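Local coordinates for protein Lem22 (Legionella pneumophila subsp. pneumophila ATCC 43290, PDB 5WD9) that is a Legionella effector of undefined biochemical function, folded as a small three-helix antiparallel bundle and probably acting by binding other proteins, at residues 12-17 / 39-44; 20-25 / 29-34; 34-39 / 80-85. All coordinates share one frame; numbering follows the deposited sequence. Where two conformers were deposited one is given.

Overall arrangement
The three contacts sample two of the three helix pairs of a 4-24, 28-52, 58-87 up-down-up bundle, both involving helix 28-52. Contacts 1 and 2 both join helix 4-24 to helix 28-52, their centres about 13 Å apart: contact 1 lies about 3 Å from the chain centre, contact 2 about 13 Å from that centre, beside the turn between the two helices. Contact 3 joins helix 28-52 to helix 58-87, its centre about 8 Å from that of contact 2, with which it shares F34; it shares H39 with contact 1. Direct packing links them: A22 CB meets L35 CG at 3.6 Å, L32 N meets C81 SG at 3.7 Å, and Y14 OH meets N37 CB at 3.4 Å.

Contact 1: residues 12-17 / 39-44; sequences KEYMED and HTEHFV
E41 and H42 face Y14 and M15 across the interface between helix 4-24 and helix 28-52, and the nearest pair of CA atoms, M15 CA and H42 CA at 7.6 Å, lies in this group. Just before them, H39 and T40 turn to other neighbours: the H39 side chain packs on M74 and K78 of helix 58-87, and T40 OG1 is hydrogen-bonded to the backbone oxygen of E36.

E41 meets Y14 through its aliphatic part. Its CB comes within 3.4 Å of Y14 CE2, while CG stands over one face of the phenol, 3.9 Å from the ring centroid and 21° off the normal, which meets the geometry of a CH-pi contact. The CG is displaced toward the rim, and the two side chains cross at about a right angle. A bend at chi2 (65°) turns the carboxylate off from CG, which covers the face, while CB sits outside the rim by CE2. A water then joins the polar ends: it donates to E41 OE1 at 2.7 Å and is hydrogen-bonded to Y14 OH at 2.9 Å.

H42 follows, with M15 at its edge. M15 SD lies 3.8 Å from H42 CD2; its line to the ring centroid is 74° off the normal, so this sulfur-aromatic contact is made near the imidazole plane. M15 CE, folded round by a bend at chi3, also lies 3.8 Å from H42 CB. The imidazole also stacks with Y71 and touches I67, both of helix 58-87.

Chemically, the pair of helices is joined here without a direct hydrogen bond: carbon and sulfur contacts bring the surfaces together, and the water lets the phenol and the carboxylate share a polar link at the partly exposed side.

Contact 2: residues 20-25 / 29-34; sequences AKAKES and TAQLKF
S25 OG donates a hydrogen bond to the backbone oxygen of K21, 3.0 Å away, and the hydroxyl oxygen S25 OG also lies in the plane of the F34 ring at its edge, 3.2 Å from F34 CE2. The bond to K21 O arrives from above the carbonyl plane, 37° out of it, so it does not follow a lone pair. The S25 hydroxyl sits beside its own backbone N, anti to the carbonyl carbon, which points it back into the last turn of helix 4-24 while leaving CB against the next helix. There S25 CB is 3.7 Å from the backbone N of Q31, and the A30 methyl packs against S25 OG and CB.

The F34 ring is also covered over one face. K21 CB stands 3.6 Å from its centroid and only 2° off the normal, a centred CH-pi contact, and K21 CD reaches F34 CE1 further along the lysine. K21 and F34 cross at about a right angle. The rest of the lysine is extended and runs away from helix 28-52, its NZ making a salt bridge with D17.

These residues form the turn end of a helical hairpin: the short axes of 20-24 and 29-34 run antiparallel at 173° and approach to 8.0 Å, the chain reversing through the turn between helices 4-24 and 28-52. The methyl of A22 is consistent with the close spacing, A22 CA lying 4.3 Å from Q31 CA.

A22 CB lies 3.9 Å from F34 CB, and Q31, extended beyond CG, rests its own CG against A22 O and CB.

Contact 3: residues 34-39 / 80-85; sequences FLENAH and KCRDQI
E36 of helix 28-52 reaches R82 of helix 58-87 through a salt bridge, and the arginine can be followed outward from CB. R82 CB leaves its helix beside, not straight at, the other segment, and the aliphatic run from CG to NE is extended. CG packs on L32 CD1, one turn before E36 on helix 28-52. At the end of this run NE donates to E36 OE2 at 3.1 Å, a weak and strongly bent bond. CZ lies next to it without a bond of its own. NH2 makes the stronger contact with the same oxygen, 2.7 Å from E36 OE2 and with a straighter N-H...O angle of 149°. Thus one carboxylate oxygen takes two N-H groups from one edge of the guanidinium.

The planes of the two groups are 59° apart, so this is not the flat, two-oxygen pairing of a bidentate bridge. OE2 lies near the guanidinium plane, whereas NH2 reaches the carboxylate from above, 47° out of its plane. On the glutamate, CG sits beside the backbone N and a bend at chi2 turns the acid group to meet the arginine crosswise; the E36 side chain also touches K78.

Beside the bridge, L35 CD1 meets C81 CB at 4.1 Å, the apolar part of the contact, between two buried residues. L35 also packs on L77 and A22, so L35 touches both other helices of the three-helix bundle.

Chemically, an ion pair at the more open side borders an apolar seam. Two donors converging on OE2 would favour negative charge on that oxygen and probably help to keep E36 ionised.

Contact 1: residues 12-17 / 39-44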
loop_
_atom_site.group_PDB
_atom_site.type_symbol
_atom_site.label_atom_id
_atom_site.label_comp_id
_atom_site.label_asym_id
_atom_site.label_seq_id
_atom_site.Cartn_x
_atom_site.Cartn_y
_atom_site.Cartn_z
ATOM N N LYS A 12 -4.572 -5.703 -0.468
ATOM C CA LYS A 12 -3.916 -5.940 0.806
ATOM C C LYS A 12 -2.652 -6.753 0.599
ATOM O O LYS A 12 -1.568 -6.399 1.083
ATOM C CB LYS A 12 -4.888 -6.659 1.745
ATOM C CG LYS A 12 -4.404 -6.803 3.179
ATOM C CD LYS A 12 -3.593 -8.063 3.405
ATOM C CE LYS A 12 -3.340 -8.274 4.898
ATOM N NZ LYS A 12 -2.414 -9.403 5.157
ATOM N N GLU A 13 -2.773 -7.846 -0.140
ATOM C CA GLU A 13 -1.631 -8.726 -0.297
ATOM C C GLU A 13 -0.585 -8.128 -1.222
ATOM O O GLU A 13 0.610 -8.348 -1.008
ATOM C CB GLU A 13 -2.092 -10.103 -0.735
ATOM C CG GLU A 13 -2.969 -10.725 0.324
ATOM C CD GLU A 13 -3.301 -12.160 0.052
ATOM O OE1 GLU A 13 -2.701 -12.759 -0.867
ATOM O OE2 GLU A 13 -4.165 -12.686 0.783
ATOM N N TYR A 14 -1.010 -7.347 -2.219
ATOM C CA TYR A 14 -0.066 -6.636 -3.078
ATOM C C TYR A 14 0.783 -5.674 -2.256
ATOM O O TYR A 14 2.008 -5.655 -2.371
ATOM C CB TYR A 14 -0.852 -5.885 -4.156
ATOM C CG TYR A 14 0.009 -5.099 -5.113
ATOM C CD1 TYR A 14 0.365 -5.633 -6.335
ATOM C CD2 TYR A 14 0.450 -3.815 -4.811
ATOM C CE1 TYR A 14 1.143 -4.916 -7.222
ATOM C CE2 TYR A 14 1.232 -3.104 -5.695
ATOM C CZ TYR A 14 1.560 -3.658 -6.889
ATOM O OH TYR A 14 2.356 -2.944 -7.774
ATOM N N MET A 15 0.138 -4.879 -1.407
ATOM C CA MET A 15 0.876 -3.917 -0.594
ATOM C C MET A 15 1.815 -4.615 0.371
ATOM O O MET A 15 2.962 -4.194 0.542
ATOM C CB MET A 15 -0.091 -3.022 0.174
ATOM C CG MET A 15 -0.877 -2.062 -0.706
ATOM S SD MET A 15 -2.004 -1.031 0.258
ATOM C CE MET A 15 -0.851 0.188 0.905
ATOM N N GLU A 16 1.342 -5.683 1.021
ATOM C CA GLU A 16 2.198 -6.406 1.953
ATOM C C GLU A 16 3.419 -6.965 1.234
ATOM O O GLU A 16 4.545 -6.869 1.738
ATOM C CB GLU A 16 1.403 -7.518 2.635
ATOM C CG GLU A 16 2.163 -8.229 3.738
ATOM C CD GLU A 16 1.246 -8.991 4.670
ATOM O OE1 GLU A 16 0.090 -8.551 4.867
ATOM O OE2 GLU A 16 1.683 -10.035 5.198
ATOM N N ASP A 17 3.214 -7.519 0.040
ATOM C CA ASP A 17 4.304 -8.076 -0.751
ATOM C C ASP A 17 5.308 -7.000 -1.138
ATOM O O ASP A 17 6.519 -7.197 -1.021
ATOM C CB ASP A 17 3.716 -8.727 -2.002
ATOM C CG ASP A 17 4.764 -9.283 -2.916
ATOM O OD1 ASP A 17 5.238 -10.399 -2.635
ATOM O OD2 ASP A 17 5.113 -8.618 -3.916
ATOM N N HIS A 39 2.146 2.377 -3.197
ATOM C CA HIS A 39 1.433 3.642 -3.175
ATOM C C HIS A 39 0.471 3.753 -4.349
ATOM O O HIS A 39 -0.700 4.131 -4.180
ATOM C CB HIS A 39 2.451 4.784 -3.213
ATOM C CG HIS A 39 1.844 6.132 -3.023
ATOM N ND1 HIS A 39 1.155 6.789 -4.017
ATOM C CD2 HIS A 39 1.785 6.932 -1.931
ATOM C CE1 HIS A 39 0.717 7.949 -3.551
ATOM N NE2 HIS A 39 1.085 8.055 -2.288
ATOM N N THR A 40 0.969 3.474 -5.558
ATOM C CA THR A 40 0.149 3.575 -6.754
ATOM C C THR A 40 -1.062 2.670 -6.645
ATOM O O THR A 40 -2.192 3.078 -6.937
ATOM C CB THR A 40 0.975 3.180 -7.973
ATOM O OG1 THR A 40 2.090 4.077 -8.078
ATOM C CG2 THR A 40 0.126 3.252 -9.245
ATOM N N GLU A 41 -0.846 1.416 -6.259
ATOM C CA GLU A 41 -1.943 0.473 -6.240
ATOM C C GLU A 41 -2.981 0.882 -5.214
ATOM O O GLU A 41 -4.182 0.815 -5.476
ATOM C CB GLU A 41 -1.411 -0.922 -5.948
ATOM C CG GLU A 41 -2.324 -2.031 -6.435
ATOM C CD GLU A 41 -2.494 -2.097 -7.944
ATOM O OE1 GLU A 41 -1.739 -1.420 -8.675
ATOM O OE2 GLU A 41 -3.393 -2.810 -8.399
ATOM N N HIS A 42 -2.534 1.341 -4.049
ATOM C CA HIS A 42 -3.459 1.827 -3.037
ATOM C C HIS A 42 -4.267 3.016 -3.554
ATOM O O HIS A 42 -5.491 3.078 -3.375
ATOM C CB HIS A 42 -2.678 2.167 -1.765
ATOM C CG HIS A 42 -3.534 2.694 -0.659
ATOM N ND1 HIS A 42 -3.838 4.032 -0.524
ATOM C CD2 HIS A 42 -4.151 2.061 0.369
ATOM C CE1 HIS A 42 -4.600 4.202 0.543
ATOM N NE2 HIS A 42 -4.798 3.020 1.104
ATOM N N PHE A 43 -3.603 3.972 -4.204
ATOM C CA PHE A 43 -4.320 5.145 -4.680
ATOM C C PHE A 43 -5.371 4.762 -5.706
ATOM O O PHE A 43 -6.522 5.212 -5.635
ATOM C CB PHE A 43 -3.352 6.168 -5.267
ATOM C CG PHE A 43 -4.053 7.335 -5.872
ATOM C CD1 PHE A 43 -4.605 8.314 -5.064
ATOM C CD2 PHE A 43 -4.231 7.426 -7.238
ATOM C CE1 PHE A 43 -5.277 9.386 -5.613
ATOM C CE2 PHE A 43 -4.910 8.503 -7.794
ATOM C CZ PHE A 43 -5.426 9.480 -6.979
ATOM N N VAL A 44 -4.992 3.933 -6.676
ATOM C CA VAL A 44 -5.932 3.554 -7.726
ATOM C C VAL A 44 -7.102 2.768 -7.141
ATOM O O VAL A 44 -8.276 3.076 -7.381
ATOM C CB VAL A 44 -5.198 2.764 -8.824
ATOM C CG1 VAL A 44 -6.198 2.166 -9.814
ATOM C CG2 VAL A 44 -4.165 3.645 -9.530
HETATM O O HOH W 1 0.887 -0.688 -8.816
#

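Contact 2: residues 20-25 / 29-34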
loop_
_atom_site.group_PDB
_atom_site.type_symbol
_atom_site.label_atom_id
_atom_site.label_comp_id
_atom_site.label_asym_id
_atom_site.label_seq_id
_atom_site.Cartn_x
_atom_site.Cartn_y
_atom_site.Cartn_z
ATOM N N ALA A 20 7.272 -5.731 1.893
ATOM C CA ALA A 20 8.278 -6.713 2.284
ATOM C C ALA A 20 9.483 -6.662 1.351
ATOM O O ALA A 20 10.636 -6.695 1.802
ATOM C CB ALA A 20 7.653 -8.107 2.322
ATOM N N LYS A 21 9.243 -6.546 0.046
ATOM C CA LYS A 21 10.358 -6.488 -0.894
ATOM C C LYS A 21 11.151 -5.198 -0.736
ATOM O O LYS A 21 12.380 -5.195 -0.904
ATOM C CB LYS A 21 9.838 -6.636 -2.320
ATOM C CG LYS A 21 9.379 -8.057 -2.609
ATOM C CD LYS A 21 8.561 -8.182 -3.869
ATOM C CE LYS A 21 8.241 -9.643 -4.131
ATOM N NZ LYS A 21 7.203 -9.726 -5.184
ATOM N N ALA A 22 10.474 -4.093 -0.426
ATOM C CA ALA A 22 11.182 -2.854 -0.124
ATOM C C ALA A 22 12.143 -3.046 1.039
ATOM O O ALA A 22 13.312 -2.654 0.964
ATOM C CB ALA A 22 10.173 -1.767 0.215
ATOM N N LYS A 23 11.668 -3.655 2.127
ATOM C CA LYS A 23 12.526 -3.860 3.291
ATOM C C LYS A 23 13.713 -4.768 3.001
ATOM O O LYS A 23 14.727 -4.681 3.705
ATOM C CB LYS A 23 11.709 -4.411 4.449
ATOM C CG LYS A 23 10.659 -3.462 4.958
ATOM C CD LYS A 23 9.805 -4.170 5.971
ATOM C CE LYS A 23 8.785 -3.245 6.556
ATOM N NZ LYS A 23 7.868 -4.003 7.449
ATOM N N GLU A 24 13.636 -5.620 1.986
ATOM C CA GLU A 24 14.746 -6.506 1.646
ATOM C C GLU A 24 15.621 -5.977 0.515
ATOM O O GLU A 24 16.622 -6.616 0.168
ATOM C CB GLU A 24 14.215 -7.899 1.312
ATOM C CG GLU A 24 13.483 -8.544 2.471
ATOM C CD GLU A 24 12.740 -9.794 2.058
ATOM O OE1 GLU A 24 12.002 -10.359 2.895
ATOM O OE2 GLU A 24 12.894 -10.208 0.889
ATOM N N SER A 25 15.296 -4.817 -0.043
ATOM C CA SER A 25 16.062 -4.279 -1.157
ATOM C C SER A 25 17.389 -3.712 -0.675
ATOM O O SER A 25 17.522 -3.251 0.462
ATOM C CB SER A 25 15.278 -3.176 -1.862
ATOM O OG SER A 25 14.273 -3.722 -2.697
ATOM N N THR A 29 17.033 3.118 -4.542
ATOM C CA THR A 29 16.244 3.155 -5.768
ATOM C C THR A 29 15.296 1.966 -5.841
ATOM O O THR A 29 14.115 2.119 -6.177
ATOM C CB THR A 29 17.185 3.174 -6.978
ATOM O OG1 THR A 29 17.896 4.418 -7.009
ATOM C CG2 THR A 29 16.410 3.002 -8.276
ATOM N N ALA A 30 15.783 0.775 -5.503
ATOM C CA ALA A 30 14.939 -0.408 -5.574
ATOM C C ALA A 30 13.875 -0.375 -4.489
ATOM O O ALA A 30 12.722 -0.752 -4.721
ATOM C CB ALA A 30 15.798 -1.665 -5.443
ATOM N N GLN A 31 14.250 0.077 -3.292
ATOM C CA GLN A 31 13.279 0.209 -2.220
ATOM C C GLN A 31 12.175 1.166 -2.622
ATOM O O GLN A 31 10.991 0.879 -2.428
ATOM C CB GLN A 31 13.990 0.733 -0.976
ATOM C CG GLN A 31 13.081 0.850 0.216
ATOM C CD GLN A 31 13.767 1.433 1.427
ATOM O OE1 GLN A 31 14.961 1.742 1.396
ATOM N NE2 GLN A 31 13.009 1.592 2.510
ATOM N N LEU A 32 12.553 2.302 -3.216
ATOM C CA LEU A 32 11.566 3.292 -3.610
ATOM C C LEU A 32 10.608 2.739 -4.647
ATOM O O LEU A 32 9.407 3.010 -4.580
ATOM C CB LEU A 32 12.239 4.559 -4.133
ATOM C CG LEU A 32 11.241 5.689 -4.429
ATOM C CD1 LEU A 32 10.428 6.079 -3.195
ATOM C CD2 LEU A 32 11.954 6.899 -5.025
ATOM N N LYS A 33 11.104 1.944 -5.596
ATOM C CA LYS A 33 10.214 1.422 -6.618
ATOM C C LYS A 33 9.143 0.530 -6.002
ATOM O O LYS A 33 7.969 0.629 -6.364
ATOM C CB LYS A 33 11.009 0.661 -7.676
ATOM C CG LYS A 33 10.142 0.180 -8.826
ATOM C CD LYS A 33 9.901 1.298 -9.842
ATOM C CE LYS A 33 8.410 1.490 -10.133
ATOM N NZ LYS A 33 7.636 1.954 -8.940
ATOM N N PHE A 34 9.515 -0.335 -5.056
ATOM C CA PHE A 34 8.522 -1.197 -4.415
ATOM C C PHE A 34 7.527 -0.379 -3.602
ATOM O O PHE A 34 6.315 -0.645 -3.633
ATOM C CB PHE A 34 9.215 -2.224 -3.518
ATOM C CG PHE A 34 9.949 -3.291 -4.271
ATOM C CD1 PHE A 34 9.274 -4.120 -5.161
ATOM C CD2 PHE A 34 11.314 -3.471 -4.094
ATOM C CE1 PHE A 34 9.941 -5.105 -5.859
ATOM C CE2 PHE A 34 11.985 -4.461 -4.789
ATOM C CZ PHE A 34 11.294 -5.278 -5.666
#

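Contact 3: residues 34-39 / 80-85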
loop_
_atom_site.group_PDB
_atom_site.type_symbol
_atom_site.label_atom_id
_atom_site.label_comp_id
_atom_site.label_asym_id
_atom_site.label_seq_id
_atom_site.Cartn_x
_atom_site.Cartn_y
_atom_site.Cartn_z
ATOM N N PHE A 34 9.515 -0.335 -5.056
ATOM C CA PHE A 34 8.522 -1.197 -4.415
ATOM C C PHE A 34 7.527 -0.379 -3.602
ATOM O O PHE A 34 6.315 -0.645 -3.633
ATOM C CB PHE A 34 9.215 -2.224 -3.518
ATOM C CG PHE A 34 9.949 -3.291 -4.271
ATOM C CD1 PHE A 34 9.274 -4.120 -5.161
ATOM C CD2 PHE A 34 11.314 -3.471 -4.094
ATOM C CE1 PHE A 34 9.941 -5.105 -5.859
ATOM C CE2 PHE A 34 11.985 -4.461 -4.789
ATOM C CZ PHE A 34 11.294 -5.278 -5.666
ATOM N N LEU A 35 8.019 0.613 -2.856
ATOM C CA LEU A 35 7.128 1.441 -2.054
ATOM C C LEU A 35 6.195 2.258 -2.931
ATOM O O LEU A 35 5.008 2.411 -2.613
ATOM C CB LEU A 35 7.952 2.336 -1.126
ATOM C CG LEU A 35 8.728 1.554 -0.059
ATOM C CD1 LEU A 35 9.685 2.492 0.661
ATOM C CD2 LEU A 35 7.784 0.897 0.929
ATOM N N GLU A 36 6.706 2.785 -4.046
ATOM C CA GLU A 36 5.847 3.538 -4.947
ATOM C C GLU A 36 4.823 2.635 -5.604
ATOM O O GLU A 36 3.703 3.077 -5.867
ATOM C CB GLU A 36 6.679 4.302 -5.978
ATOM C CG GLU A 36 7.344 5.566 -5.409
ATOM C CD GLU A 36 6.368 6.640 -4.891
ATOM O OE1 GLU A 36 5.130 6.505 -5.036
ATOM O OE2 GLU A 36 6.853 7.640 -4.317
ATOM N N ASN A 37 5.171 1.377 -5.877
ATOM C CA ASN A 37 4.177 0.438 -6.393
ATOM C C ASN A 37 3.046 0.257 -5.396
ATOM O O ASN A 37 1.870 0.292 -5.770
ATOM C CB ASN A 37 4.812 -0.920 -6.671
ATOM C CG ASN A 37 5.653 -0.938 -7.909
ATOM O OD1 ASN A 37 5.581 -0.055 -8.768
ATOM N ND2 ASN A 37 6.478 -1.960 -8.004
ATOM N N ALA A 38 3.383 0.053 -4.119
ATOM C CA ALA A 38 2.350 -0.041 -3.090
ATOM C C ALA A 38 1.507 1.222 -3.066
ATOM O O ALA A 38 0.278 1.162 -2.950
ATOM C CB ALA A 38 2.983 -0.267 -1.717
ATOM N N HIS A 39 2.146 2.377 -3.197
ATOM C CA HIS A 39 1.433 3.642 -3.175
ATOM C C HIS A 39 0.471 3.753 -4.349
ATOM O O HIS A 39 -0.700 4.131 -4.180
ATOM C CB HIS A 39 2.451 4.784 -3.213
ATOM C CG HIS A 39 1.844 6.132 -3.023
ATOM N ND1 HIS A 39 1.155 6.789 -4.017
ATOM C CD2 HIS A 39 1.785 6.932 -1.931
ATOM C CE1 HIS A 39 0.717 7.949 -3.551
ATOM N NE2 HIS A 39 1.085 8.055 -2.288
ATOM N N LYS A 80 10.965 8.047 4.520
ATOM C CA LYS A 80 12.356 7.834 4.906
ATOM C C LYS A 80 13.221 7.531 3.690
ATOM O O LYS A 80 14.334 8.060 3.555
ATOM C CB LYS A 80 12.442 6.690 5.918
ATOM C CG LYS A 80 11.718 6.958 7.226
ATOM C CD LYS A 80 12.529 7.849 8.135
ATOM C CE LYS A 80 11.638 8.667 9.048
ATOM N NZ LYS A 80 12.432 9.689 9.780
ATOM N N CYS A 81 12.731 6.683 2.788
ATOM C CA CYS A 81 13.480 6.358 1.586
ATOM C C CYS A 81 13.746 7.598 0.740
ATOM O O CYS A 81 14.884 7.858 0.341
ATOM C CB CYS A 81 12.684 5.332 0.797
ATOM S SG CYS A 81 13.550 4.716 -0.630
ATOM N N ARG A 82 12.703 8.379 0.455
ATOM C CA ARG A 82 12.880 9.570 -0.375
ATOM C C ARG A 82 13.791 10.587 0.301
ATOM O O ARG A 82 14.595 11.251 -0.369
ATOM C CB ARG A 82 11.516 10.192 -0.677
ATOM C CG ARG A 82 10.702 9.465 -1.720
ATOM C CD ARG A 82 9.604 10.366 -2.263
ATOM N NE ARG A 82 8.896 9.756 -3.387
ATOM C CZ ARG A 82 9.320 9.782 -4.648
ATOM N NH1 ARG A 82 10.459 10.387 -4.961
ATOM N NH2 ARG A 82 8.604 9.196 -5.601
ATOM N N ASP A 83 13.683 10.725 1.626
ATOM C CA ASP A 83 14.570 11.630 2.358
ATOM C C ASP A 83 16.021 11.224 2.172
ATOM O O ASP A 83 16.891 12.074 1.956
ATOM C CB ASP A 83 14.257 11.598 3.852
ATOM C CG ASP A 83 13.024 12.379 4.226
ATOM O OD1 ASP A 83 12.481 13.122 3.387
ATOM O OD2 ASP A 83 12.593 12.217 5.380
ATOM N N GLN A 84 16.299 9.923 2.268
ATOM C CA GLN A 84 17.662 9.426 2.122
ATOM C C GLN A 84 18.158 9.615 0.699
ATOM O O GLN A 84 19.320 9.967 0.487
ATOM C CB GLN A 84 17.694 7.948 2.497
ATOM C CG GLN A 84 17.625 7.676 3.979
ATOM C CD GLN A 84 18.150 6.303 4.323
ATOM O OE1 GLN A 84 17.515 5.294 4.018
ATOM N NE2 GLN A 84 19.325 6.253 4.943
ATOM N N ILE A 85 17.293 9.399 -0.289
ATOM C CA ILE A 85 17.683 9.633 -1.675
ATOM C C ILE A 85 18.053 11.096 -1.879
ATOM O O ILE A 85 19.083 11.420 -2.486
ATOM C CB ILE A 85 16.558 9.186 -2.623
ATOM C CG1 ILE A 85 16.457 7.659 -2.617
ATOM C CG2 ILE A 85 16.804 9.698 -4.040
ATOM C CD1 ILE A 85 15.263 7.117 -3.386
#